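Local coordinates for papillomavirus transcription factor E2 (Human papillomavirus type 18, PDB 1QQH), which regulates transcription of viral genes through its N-terminal activation domain and, as in related papillomaviruses, probably helps the E1 helicase start viral DNA replication, at residues A[12-17]-A[43-48]; A[67-72]-A[102-107]; A[73-76]-A[80-83]; A[92-95]-A[100-103]. The protein carries 1 engineered substitution. One frame throughout, in Å; residues are numbered along the deposited sequence.

Contact 1 of 4, residues A[12-17]-A[43-48]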
loop_
_atom_site.group_PDB
_atom_site.type_symbol
_atom_site.label_atom_id
_atom_site.label_comp_id
_atom_site.label_asym_id
_atom_site.label_seq_id
_atom_site.Cartn_x
_atom_site.Cartn_y
_atom_site.Cartn_z
ATOM N N MET A 12 10.188 6.019 0.035
ATOM C CA MET A 12 10.253 7.248 -0.735
ATOM C C MET A 12 9.530 7.066 -2.062
ATOM O O MET A 12 8.781 7.945 -2.495
ATOM C CB MET A 12 11.704 7.665 -0.971
ATOM C CG MET A 12 12.379 8.240 0.274
ATOM S SD MET A 12 11.352 9.508 1.113
ATOM C CE MET A 12 11.482 10.904 -0.069
ATOM N N ALA A 13 9.741 5.916 -2.698
ATOM C CA ALA A 13 9.086 5.629 -3.971
ATOM C C ALA A 13 7.575 5.700 -3.786
ATOM O O ALA A 13 6.869 6.319 -4.587
ATOM C CB ALA A 13 9.490 4.248 -4.469
ATOM N N LEU A 14 7.082 5.064 -2.726
ATOM C CA LEU A 14 5.654 5.062 -2.439
ATOM C C LEU A 14 5.141 6.478 -2.149
ATOM O O LEU A 14 3.999 6.803 -2.466
ATOM C CB LEU A 14 5.345 4.126 -1.260
ATOM C CG LEU A 14 5.467 2.618 -1.525
ATOM C CD1 LEU A 14 5.346 1.857 -0.222
ATOM C CD2 LEU A 14 4.396 2.171 -2.502
ATOM N N GLN A 15 5.978 7.318 -1.546
ATOM C CA GLN A 15 5.571 8.696 -1.275
ATOM C C GLN A 15 5.366 9.387 -2.622
ATOM O O GLN A 15 4.393 10.113 -2.815
ATOM C CB GLN A 15 6.639 9.435 -0.458
ATOM C CG GLN A 15 6.258 9.637 1.007
ATOM C CD GLN A 15 7.350 9.191 1.974
ATOM O OE1 GLN A 15 8.493 9.663 1.908
ATOM N NE2 GLN A 15 7.000 8.281 2.883
ATOM N N GLY A 16 6.275 9.139 -3.561
ATOM C CA GLY A 16 6.145 9.743 -4.876
ATOM C C GLY A 16 4.953 9.174 -5.622
ATOM O O GLY A 16 4.175 9.902 -6.247
ATOM N N LEU A 17 4.802 7.855 -5.554
ATOM C CA LEU A 17 3.699 7.183 -6.222
ATOM C C LEU A 17 2.374 7.716 -5.686
ATOM O O LEU A 17 1.418 7.912 -6.436
ATOM C CB LEU A 17 3.791 5.668 -5.989
ATOM C CG LEU A 17 2.748 4.802 -6.706
ATOM C CD1 LEU A 17 2.917 4.939 -8.222
ATOM C CD2 LEU A 17 2.897 3.337 -6.282
ATOM N N HIS A 43 13.286 -1.104 -8.827
ATOM C CA HIS A 43 13.062 0.336 -8.757
ATOM C C HIS A 43 11.803 0.731 -9.509
ATOM O O HIS A 43 11.621 1.898 -9.848
ATOM C CB HIS A 43 14.257 1.097 -9.342
ATOM C CG HIS A 43 15.503 0.986 -8.520
ATOM N ND1 HIS A 43 16.730 1.431 -8.966
ATOM C CD2 HIS A 43 15.708 0.496 -7.275
ATOM C CE1 HIS A 43 17.638 1.220 -8.030
ATOM N NE2 HIS A 43 17.044 0.654 -6.993
ATOM N N CYS A 44 10.943 -0.242 -9.779
ATOM C CA CYS A 44 9.689 0.009 -10.481
ATOM C C CYS A 44 8.540 -0.665 -9.749
ATOM O O CYS A 44 8.750 -1.545 -8.922
ATOM C CB CYS A 44 9.719 -0.584 -11.888
ATOM S SG CYS A 44 10.880 0.120 -13.042
ATOM N N PHE A 45 7.323 -0.236 -10.045
ATOM C CA PHE A 45 6.158 -0.890 -9.478
ATOM C C PHE A 45 5.573 -1.594 -10.695
ATOM O O PHE A 45 5.776 -1.165 -11.829
ATOM C CB PHE A 45 5.161 0.120 -8.878
ATOM C CG PHE A 45 5.634 0.734 -7.582
ATOM C CD1 PHE A 45 6.081 2.055 -7.533
ATOM C CD2 PHE A 45 5.701 -0.032 -6.427
ATOM C CE1 PHE A 45 6.595 2.595 -6.348
ATOM C CE2 PHE A 45 6.208 0.499 -5.245
ATOM C CZ PHE A 45 6.658 1.813 -5.208
ATOM N N LYS A 46 4.889 -2.700 -10.478
ATOM C CA LYS A 46 4.311 -3.413 -11.597
ATOM C C LYS A 46 3.079 -4.188 -11.172
ATOM O O LYS A 46 2.985 -4.662 -10.044
ATOM C CB LYS A 46 5.350 -4.351 -12.227
ATOM C CG LYS A 46 6.167 -5.189 -11.246
ATOM C CD LYS A 46 7.409 -4.458 -10.784
ATOM C CE LYS A 46 8.326 -5.376 -10.001
ATOM N NZ LYS A 46 9.509 -4.642 -9.466
ATOM N N LYS A 47 2.132 -4.298 -12.087
ATOM C CA LYS A 47 0.896 -4.992 -11.824
ATOM C C LYS A 47 0.490 -5.748 -13.068
ATOM O O LYS A 47 0.942 -5.436 -14.169
ATOM C CB LYS A 47 -0.204 -3.990 -11.451
ATOM C CG LYS A 47 0.098 -3.193 -10.198
ATOM C CD LYS A 47 -1.088 -2.333 -9.771
ATOM C CE LYS A 47 -1.291 -1.143 -10.689
ATOM N NZ LYS A 47 -2.343 -0.239 -10.147
ATOM N N GLY A 48 -0.363 -6.747 -12.881
ATOM C CA GLY A 48 -0.840 -7.531 -14.002
ATOM C C GLY A 48 0.183 -8.494 -14.555
ATOM O O GLY A 48 0.475 -8.486 -15.748
#
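The Phe45 ring carries this contact, and one of its faces is covered by Leu17. CD2 of Leu17 sits 3.6 Å above the ring plane, displaced toward the rim and closest to the CD1 side, where Leu17 CD2 and Phe45 CD1 are 3.7 Å apart. This is a CH-pi contact over the face: Leu17 CD2 lies 3.9 Å from the Phe45 ring centroid and 19° off its normal. The far end of the ring is held at a slant by two more helix residues. Leu14 reaches Phe45 CZ with its CD2 at 3.5 Å, its side chain running across the phenylalanine at about a right angle, while Ala13 CB comes within 3.8 Å of the same CZ. The CE1-CZ-CE2 end of the ring thus meets Ala13 and Leu14, while Leu17, one turn on from Ala13, lies over a face. The pieces joined are helix 3-19, part of the helical N-terminal region of the E2 activation domain, and strand 45-56 of its antiparallel sheet. Their local axes stay 12.1 Å apart, a gap bridged entirely by side chains. Leu17 spans its share because CG is anti to the backbone N (chi1 -176°), which sends the side chain out to meet Phe45 coming from the opposite direction. The Phe45 ring also meets the rings of Trp37 and Trp81. Leu14 and Leu17 also pack on Leu29 of the second subunit. Lys46 NZ hydrogen-bonds Cys44 O at 3.2 Å, from well above the carbonyl plane, and also the carbonyls of Leu36, Thr39 and Pro41.

Contact 2 of 4, residues A[67-72]-A[102-107]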
loop_
_atom_site.group_PDB
_atom_site.type_symbol
_atom_site.label_atom_id
_atom_site.label_comp_id
_atom_site.label_asym_id
_atom_site.label_seq_id
_atom_site.Cartn_x
_atom_site.Cartn_y
_atom_site.Cartn_z
ATOM N N VAL A 67 7.722 -13.652 -15.836
ATOM C CA VAL A 67 6.551 -12.812 -15.679
ATOM C C VAL A 67 6.686 -11.507 -16.431
ATOM O O VAL A 67 7.641 -10.754 -16.231
ATOM C CB VAL A 67 6.274 -12.493 -14.188
ATOM C CG1 VAL A 67 5.075 -11.546 -14.068
ATOM C CG2 VAL A 67 6.003 -13.776 -13.422
ATOM N N ALA A 68 5.721 -11.255 -17.309
ATOM C CA ALA A 68 5.673 -10.021 -18.084
ATOM C C ALA A 68 4.559 -9.198 -17.445
ATOM O O ALA A 68 3.398 -9.602 -17.452
ATOM C CB ALA A 68 5.337 -10.324 -19.530
ATOM N N TRP A 69 4.913 -8.050 -16.890
ATOM C CA TRP A 69 3.939 -7.196 -16.224
ATOM C C TRP A 69 3.084 -6.354 -17.171
ATOM O O TRP A 69 3.608 -5.629 -18.011
ATOM C CB TRP A 69 4.672 -6.299 -15.234
ATOM C CG TRP A 69 5.537 -7.090 -14.286
ATOM C CD1 TRP A 69 6.888 -7.285 -14.365
ATOM C CD2 TRP A 69 5.093 -7.820 -13.133
ATOM N NE1 TRP A 69 7.310 -8.087 -13.334
ATOM C CE2 TRP A 69 6.229 -8.432 -12.565
ATOM C CE3 TRP A 69 3.844 -8.013 -12.526
ATOM C CZ2 TRP A 69 6.155 -9.228 -11.421
ATOM C CZ3 TRP A 69 3.770 -8.805 -11.385
ATOM C CH2 TRP A 69 4.922 -9.402 -10.845
ATOM N N ASP A 70 1.762 -6.455 -17.045
ATOM C CA ASP A 70 0.866 -5.680 -17.909
ATOM C C ASP A 70 1.182 -4.197 -17.794
ATOM O O ASP A 70 1.123 -3.462 -18.775
ATOM C CB ASP A 70 -0.603 -5.896 -17.538
ATOM C CG ASP A 70 -1.166 -7.203 -18.080
ATOM O OD1 ASP A 70 -0.575 -7.781 -19.015
ATOM O OD2 ASP A 70 -2.220 -7.645 -17.579
ATOM N N SER A 71 1.531 -3.762 -16.589
ATOM C CA SER A 71 1.840 -2.363 -16.366
ATOM C C SER A 71 3.101 -2.182 -15.553
ATOM O O SER A 71 3.229 -2.734 -14.472
ATOM C CB SER A 71 0.673 -1.682 -15.649
ATOM O OG SER A 71 -0.523 -1.824 -16.396
ATOM N N VAL A 72 4.029 -1.399 -16.085
ATOM C CA VAL A 72 5.281 -1.120 -15.402
ATOM C C VAL A 72 5.324 0.362 -15.069
ATOM O O VAL A 72 5.096 1.212 -15.940
ATOM C CB VAL A 72 6.487 -1.468 -16.289
ATOM C CG1 VAL A 72 7.780 -1.014 -15.609
ATOM C CG2 VAL A 72 6.515 -2.967 -16.557
ATOM N N THR A 102 14.070 -1.024 -22.589
ATOM C CA THR A 102 14.877 -1.379 -21.426
ATOM C C THR A 102 14.568 -2.809 -20.994
ATOM O O THR A 102 13.484 -3.090 -20.487
ATOM C CB THR A 102 14.571 -0.431 -20.260
ATOM O OG1 THR A 102 14.633 0.920 -20.736
ATOM C CG2 THR A 102 15.577 -0.614 -19.125
ATOM N N PHE A 103 15.518 -3.713 -21.200
ATOM C CA PHE A 103 15.323 -5.110 -20.826
ATOM C C PHE A 103 15.561 -5.389 -19.348
ATOM O O PHE A 103 16.460 -4.817 -18.748
ATOM C CB PHE A 103 16.253 -6.018 -21.642
ATOM C CG PHE A 103 15.909 -6.082 -23.089
ATOM C CD1 PHE A 103 16.247 -5.041 -23.941
ATOM C CD2 PHE A 103 15.195 -7.165 -23.595
ATOM C CE1 PHE A 103 15.877 -5.068 -25.276
ATOM C CE2 PHE A 103 14.819 -7.208 -24.924
ATOM C CZ PHE A 103 15.160 -6.152 -25.774
ATOM N N TYR A 104 14.743 -6.253 -18.759
ATOM C CA TYR A 104 14.952 -6.636 -17.369
ATOM C C TYR A 104 15.130 -8.154 -17.294
ATOM O O TYR A 104 15.188 -8.749 -16.215
ATOM C CB TYR A 104 13.815 -6.142 -16.457
ATOM C CG TYR A 104 12.411 -6.598 -16.776
ATOM C CD1 TYR A 104 11.913 -7.792 -16.266
ATOM C CD2 TYR A 104 11.550 -5.784 -17.516
ATOM C CE1 TYR A 104 10.582 -8.168 -16.471
ATOM C CE2 TYR A 104 10.221 -6.144 -17.727
ATOM C CZ TYR A 104 9.741 -7.336 -17.198
ATOM O OH TYR A 104 8.423 -7.679 -17.387
ATOM N N ILE A 105 15.207 -8.763 -18.475
ATOM C CA ILE A 105 15.448 -10.193 -18.658
ATOM C C ILE A 105 15.915 -10.385 -20.095
ATOM O O ILE A 105 15.225 -10.004 -21.037
ATOM C CB ILE A 105 14.203 -11.068 -18.435
ATOM C CG1 ILE A 105 13.892 -11.169 -16.941
ATOM C CG2 ILE A 105 14.465 -12.462 -18.969
ATOM C CD1 ILE A 105 12.894 -12.242 -16.582
ATOM N N GLU A 106 17.109 -10.946 -20.251
ATOM C CA GLU A 106 17.686 -11.203 -21.562
ATOM C C GLU A 106 17.658 -12.715 -21.741
ATOM O O GLU A 106 18.280 -13.454 -20.973
ATOM C CB GLU A 106 19.121 -10.682 -21.607
ATOM C CG GLU A 106 19.233 -9.169 -21.444
ATOM C CD GLU A 106 19.088 -8.426 -22.761
ATOM O OE1 GLU A 106 18.599 -9.027 -23.740
ATOM O OE2 GLU A 106 19.461 -7.233 -22.822
ATOM N N PHE A 107 16.920 -13.172 -22.744
ATOM C CA PHE A 107 16.794 -14.596 -22.998
ATOM C C PHE A 107 18.076 -15.249 -23.510
ATOM O O PHE A 107 18.228 -16.464 -23.410
ATOM C CB PHE A 107 15.632 -14.849 -23.964
ATOM C CG PHE A 107 14.265 -14.592 -23.354
ATOM C CD1 PHE A 107 13.188 -14.212 -24.156
ATOM C CD2 PHE A 107 14.053 -14.753 -21.983
ATOM C CE1 PHE A 107 11.917 -13.997 -23.606
ATOM C CE2 PHE A 107 12.790 -14.540 -21.424
ATOM C CZ PHE A 107 11.717 -14.159 -22.241
#
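Tyr104 OH is the polar centre here, lying 3.4 Å from Val67 O across the contact. That link is at best a weak hydrogen bond, and it is not settled, since the stronger partner of the hydroxyl is Thr86 OG1 on strand 81-89. Strand 63-75, bulged at Asp70, faces the corner at Tyr104 between the short strands 100-103 and 105-106 of the curled antiparallel sheet. At the bulge, a classic one, Asp70 and Ser71 both face Lys47. Tyr104 points from its corner toward 67-72, and its ring meets Val67 O at the edge, in the ring plane. CG lies between the backbone N and the carbonyl carbon (chi1 58°), a rotamer that directs the ring to that strand. Once there, the hydroxyl touches the backbone, with Tyr104 OH 3.7 Å from Ala68 CA, and at the same time reaches the indole. Trp69 crosses the tyrosine at about a right angle, and its CD1 lies 3.4 Å from Tyr104 OH and 4.0 Å from Tyr104 CZ, an oblique approach on both rings. The Trp69 N-H makes a weak hydrogen bond to Glu40 O in a loop that Tyr104 also touches. Val67 and Trp69, two residues apart on the strand, put the valine against the indole: Val67 CG1 sits 3.5 Å from the plane of the Trp69 ring system, over the centre of the six-membered ring.

Contact 3 of 4, residues A[73-76]-A[80-83]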
loop_
_atom_site.group_PDB
_atom_site.type_symbol
_atom_site.label_atom_id
_atom_site.label_comp_id
_atom_site.label_asym_id
_atom_site.label_seq_id
_atom_site.Cartn_x
_atom_site.Cartn_y
_atom_site.Cartn_z
ATOM N N TYR A 73 5.599 0.665 -13.805
ATOM C CA TYR A 73 5.670 2.043 -13.340
ATOM C C TYR A 73 7.106 2.393 -13.001
ATOM O O TYR A 73 7.679 1.876 -12.041
ATOM C CB TYR A 73 4.785 2.247 -12.102
ATOM C CG TYR A 73 3.328 1.900 -12.319
ATOM C CD1 TYR A 73 2.941 0.595 -12.597
ATOM C CD2 TYR A 73 2.339 2.882 -12.274
ATOM C CE1 TYR A 73 1.603 0.268 -12.827
ATOM C CE2 TYR A 73 1.001 2.571 -12.505
ATOM C CZ TYR A 73 0.638 1.263 -12.782
ATOM O OH TYR A 73 -0.675 0.939 -13.025
ATOM N N TYR A 74 7.689 3.272 -13.807
ATOM C CA TYR A 74 9.058 3.698 -13.587
ATOM C C TYR A 74 9.052 5.192 -13.332
ATOM O O TYR A 74 8.079 5.881 -13.642
ATOM C CB TYR A 74 9.914 3.367 -14.811
ATOM C CG TYR A 74 9.520 4.105 -16.068
ATOM C CD1 TYR A 74 10.124 5.317 -16.401
ATOM C CD2 TYR A 74 8.561 3.581 -16.942
ATOM C CE1 TYR A 74 9.794 5.991 -17.574
ATOM C CE2 TYR A 74 8.218 4.250 -18.125
ATOM C CZ TYR A 74 8.843 5.454 -18.436
ATOM O OH TYR A 74 8.547 6.115 -19.610
ATOM N N MET A 75 10.136 5.691 -12.756
ATOM C CA MET A 75 10.242 7.109 -12.467
ATOM C C MET A 75 11.283 7.762 -13.384
ATOM O O MET A 75 12.400 7.265 -13.526
ATOM C CB MET A 75 10.621 7.306 -10.997
ATOM C CG MET A 75 10.674 8.761 -10.557
ATOM S SD MET A 75 11.201 8.946 -8.827
ATOM C CE MET A 75 9.648 9.444 -8.043
ATOM N N THR A 76 10.901 8.865 -14.023
ATOM C CA THR A 76 11.816 9.573 -14.911
ATOM C C THR A 76 12.911 10.230 -14.078
ATOM O O THR A 76 12.830 10.279 -12.848
ATOM C CB THR A 76 11.093 10.675 -15.717
ATOM O OG1 THR A 76 10.696 11.735 -14.839
ATOM C CG2 THR A 76 9.861 10.111 -16.400
ATOM N N THR A 80 9.283 11.939 -12.073
ATOM C CA THR A 80 7.855 11.754 -12.315
ATOM C C THR A 80 7.587 10.297 -12.686
ATOM O O THR A 80 8.400 9.652 -13.353
ATOM C CB THR A 80 7.340 12.663 -13.449
ATOM O OG1 THR A 80 7.804 12.175 -14.711
ATOM C CG2 THR A 80 7.837 14.081 -13.256
ATOM N N TRP A 81 6.447 9.779 -12.246
ATOM C CA TRP A 81 6.096 8.392 -12.523
ATOM C C TRP A 81 5.337 8.195 -13.824
ATOM O O TRP A 81 4.306 8.822 -14.056
ATOM C CB TRP A 81 5.270 7.806 -11.368
ATOM C CG TRP A 81 6.054 7.634 -10.120
ATOM C CD1 TRP A 81 6.230 8.554 -9.132
ATOM C CD2 TRP A 81 6.853 6.500 -9.762
ATOM N NE1 TRP A 81 7.095 8.069 -8.182
ATOM C CE2 TRP A 81 7.493 6.810 -8.544
ATOM C CE3 TRP A 81 7.093 5.253 -10.357
ATOM C CZ2 TRP A 81 8.363 5.920 -7.906
ATOM C CZ3 TRP A 81 7.956 4.370 -9.728
ATOM C CH2 TRP A 81 8.582 4.710 -8.512
ATOM N N ASP A 82 5.860 7.324 -14.678
ATOM C CA ASP A 82 5.206 7.008 -15.940
ATOM C C ASP A 82 4.770 5.554 -15.889
ATOM O O ASP A 82 5.322 4.758 -15.136
ATOM C CB ASP A 82 6.143 7.228 -17.129
ATOM C CG ASP A 82 6.362 8.695 -17.429
ATOM O OD1 ASP A 82 5.368 9.461 -17.426
ATOM O OD2 ASP A 82 7.524 9.082 -17.677
ATOM N N LYS A 83 3.777 5.222 -16.699
ATOM C CA LYS A 83 3.226 3.879 -16.749
ATOM C C LYS A 83 3.306 3.348 -18.184
ATOM O O LYS A 83 2.917 4.035 -19.131
ATOM C CB LYS A 83 1.774 3.937 -16.264
ATOM C CG LYS A 83 0.954 2.688 -16.440
ATOM C CD LYS A 83 -0.474 2.957 -15.996
ATOM C CE LYS A 83 -1.396 1.802 -16.315
ATOM N NZ LYS A 83 -2.781 2.095 -15.869
#
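Tyr73 and Lys83 lie side by side and point the same way, the extended lysine chain running over one face of the phenol ring. Lys83 CG is 4.2 Å from the Tyr73 centroid, offset toward the rim, and Lys83 CE reaches to 3.5 Å from Tyr73 OH. Farther along this face of the hairpin, Met75 and Trp81 meet at a slant. Met75 CB stands nearly on the normal of the Trp81 six-membered ring, 3.9 Å from its centroid, and the sulfur makes an oblique Met-aromatic contact with the five-membered ring. CG anti to the Met75 N (chi1 -176°) carries the thioether along the indole. The other face belongs to Tyr74 and Asp82: Asp82 CB sits over the phenol ring, 3.9 Å from its centroid, with ring and carboxylate planes 63° apart. Strands 63-75 and 81-89 are stitched by Tyr74 N to Asp82 O at 3.1 Å, Asp82 N to Tyr74 O at 2.8 Å and, near the turn, Thr76 N to Thr80 O at 2.7 Å. The Thr76 and Thr80 OG1 atoms are also hydrogen-bonded, at 2.9 Å. Phenol and ammonium share the Glu25 carboxylate, Tyr73 OH hydrogen-bonded to OE1 and Lys83 NZ salt-bridged to OE2. Thr142 O and Ser144 OG also bond NZ, a setting that would favour the charged lysine and probably limits rotation of the phenol.

Contact 4 of 4, residues A[92-95]-A[100-103]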
loop_
_atom_site.group_PDB
_atom_site.type_symbol
_atom_site.label_atom_id
_atom_site.label_comp_id
_atom_site.label_asym_id
_atom_site.label_seq_id
_atom_site.Cartn_x
_atom_site.Cartn_y
_atom_site.Cartn_z
ATOM N N GLY A 92 13.979 -10.907 -25.175
ATOM C CA GLY A 92 13.735 -10.857 -23.746
ATOM C C GLY A 92 12.554 -9.976 -23.388
ATOM O O GLY A 92 11.721 -9.670 -24.247
ATOM N N LEU A 93 12.469 -9.574 -22.121
ATOM C CA LEU A 93 11.372 -8.718 -21.666
ATOM C C LEU A 93 11.886 -7.309 -21.446
ATOM O O LEU A 93 12.943 -7.107 -20.847
ATOM C CB LEU A 93 10.778 -9.237 -20.360
ATOM C CG LEU A 93 10.333 -10.699 -20.319
ATOM C CD1 LEU A 93 9.688 -10.972 -18.961
ATOM C CD2 LEU A 93 9.355 -10.993 -21.451
ATOM N N TYR A 94 11.142 -6.328 -21.931
ATOM C CA TYR A 94 11.561 -4.954 -21.761
ATOM C C TYR A 94 10.362 -4.022 -21.654
ATOM O O TYR A 94 9.219 -4.419 -21.882
ATOM C CB TYR A 94 12.449 -4.535 -22.950
ATOM C CG TYR A 94 11.736 -4.430 -24.295
ATOM C CD1 TYR A 94 11.191 -3.219 -24.728
ATOM C CD2 TYR A 94 11.615 -5.536 -25.132
ATOM C CE1 TYR A 94 10.545 -3.108 -25.967
ATOM C CE2 TYR A 94 10.974 -5.442 -26.371
ATOM C CZ TYR A 94 10.441 -4.221 -26.782
ATOM O OH TYR A 94 9.800 -4.124 -27.998
ATOM N N TYR A 95 10.632 -2.787 -21.271
ATOM C CA TYR A 95 9.605 -1.777 -21.209
ATOM C C TYR A 95 10.288 -0.552 -21.800
ATOM O O TYR A 95 11.511 -0.417 -21.709
ATOM C CB TYR A 95 9.132 -1.532 -19.769
ATOM C CG TYR A 95 10.173 -1.025 -18.792
ATOM C CD1 TYR A 95 10.219 0.322 -18.425
ATOM C CD2 TYR A 95 11.070 -1.902 -18.181
ATOM C CE1 TYR A 95 11.126 0.779 -17.472
ATOM C CE2 TYR A 95 11.978 -1.461 -17.233
ATOM C CZ TYR A 95 12.001 -0.122 -16.881
ATOM O OH TYR A 95 12.894 0.313 -15.928
ATOM N N TYR A 100 13.157 4.574 -24.866
ATOM C CA TYR A 100 14.127 3.506 -25.103
ATOM C C TYR A 100 13.803 2.151 -24.487
ATOM O O TYR A 100 13.455 2.049 -23.306
ATOM C CB TYR A 100 15.516 3.948 -24.643
ATOM C CG TYR A 100 16.048 5.108 -25.443
ATOM C CD1 TYR A 100 15.639 6.413 -25.165
ATOM C CD2 TYR A 100 16.903 4.899 -26.528
ATOM C CE1 TYR A 100 16.064 7.483 -25.952
ATOM C CE2 TYR A 100 17.334 5.963 -27.325
ATOM C CZ TYR A 100 16.907 7.248 -27.032
ATOM O OH TYR A 100 17.295 8.301 -27.830
ATOM N N ASN A 101 13.925 1.107 -25.302
ATOM C CA ASN A 101 13.668 -0.251 -24.850
ATOM C C ASN A 101 14.621 -0.595 -23.717
ATOM O O ASN A 101 15.827 -0.478 -23.864
ATOM C CB ASN A 101 13.864 -1.238 -25.995
ATOM C CG ASN A 101 12.875 -1.025 -27.126
ATOM O OD1 ASN A 101 11.892 -0.285 -26.984
ATOM N ND2 ASN A 101 13.122 -1.686 -28.258
ATOM N N THR A 102 14.070 -1.024 -22.589
ATOM C CA THR A 102 14.877 -1.379 -21.426
ATOM C C THR A 102 14.568 -2.809 -20.994
ATOM O O THR A 102 13.484 -3.090 -20.487
ATOM C CB THR A 102 14.571 -0.431 -20.260
ATOM O OG1 THR A 102 14.633 0.920 -20.736
ATOM C CG2 THR A 102 15.577 -0.614 -19.125
ATOM N N PHE A 103 15.518 -3.713 -21.200
ATOM C CA PHE A 103 15.323 -5.110 -20.826
ATOM C C PHE A 103 15.561 -5.389 -19.348
ATOM O O PHE A 103 16.460 -4.817 -18.748
ATOM C CB PHE A 103 16.253 -6.018 -21.642
ATOM C CG PHE A 103 15.909 -6.082 -23.089
ATOM C CD1 PHE A 103 16.247 -5.041 -23.941
ATOM C CD2 PHE A 103 15.195 -7.165 -23.595
ATOM C CE1 PHE A 103 15.877 -5.068 -25.276
ATOM C CE2 PHE A 103 14.819 -7.208 -24.924
ATOM C CZ PHE A 103 15.160 -6.152 -25.774
#
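Tyr94 begins over the Phe103 ring: its CB stands 3.8 Å from the ring centroid, only 10° off the normal, so the phenylalanine lies flat beneath the tyrosine's first carbon. Tyr94 CB also lies 3.0 Å from Thr102 O. CG lies between the backbone N and the carbonyl carbon (chi1 68°), and from there the phenol runs out beside the neighbouring strand, flanked by two of its residues. On one flank Tyr94 CD2 meets Phe103 CE2 at 3.6 Å. The two rings point the same way but are inclined at 43°, neither a stack nor an edge-to-face pair. On the other flank Tyr94 CD1 touches Asn101 CB at 3.6 Å, and farther out CE1 comes to 3.3 Å from Asn101 OD1, with the amide running alongside the ring. At the tip the Tyr94 hydroxyl makes a weak hydrogen bond to Ser134 OG. Gly92 lies at the edge of the Phe103 ring, its CA in the ring plane, while Arg91 adds a cation-pi contact to Phe103. On the other face of the hairpin Tyr95 is paired with Thr102, whose CB lies over the Tyr95 ring toward its rim, 4.2 Å from the centroid. The same two residues exchange both backbone hydrogen bonds: Tyr95 N to Thr102 O is 3.0 Å and Thr102 N to Tyr95 O 2.8 Å. With this hydrogen-bonded pair and Tyr94 and Phe103 as the adjoining non-hydrogen-bonded one, this is the ladder of an antiparallel beta hairpin, built by strands 92-97 and 100-103.

All four contacts reach one curled antiparallel sheet, contact 1 by way of a helix packed on it. Contacts 1 and 3 are close, centres about 8 Å apart, and are tied by a probable backbone bond from Tyr73 N to Phe45 O of 2.7 Å; the Phe45 that meets helix 3-19 also pairs with the strand of hairpin 63-75/81-89. Contacts 2 and 4 are closer still, about 6 Å between centres, and share Thr102 and Phe103; Leu93 of hairpin 92-97/100-103 probably bonds Tyr104 and Ile105 through its backbone. Strand 63-75 serves both contact 2 and contact 3, whose centres are about 15 Å apart. Tyr74 and Tyr95 touch between contacts 3 and 4.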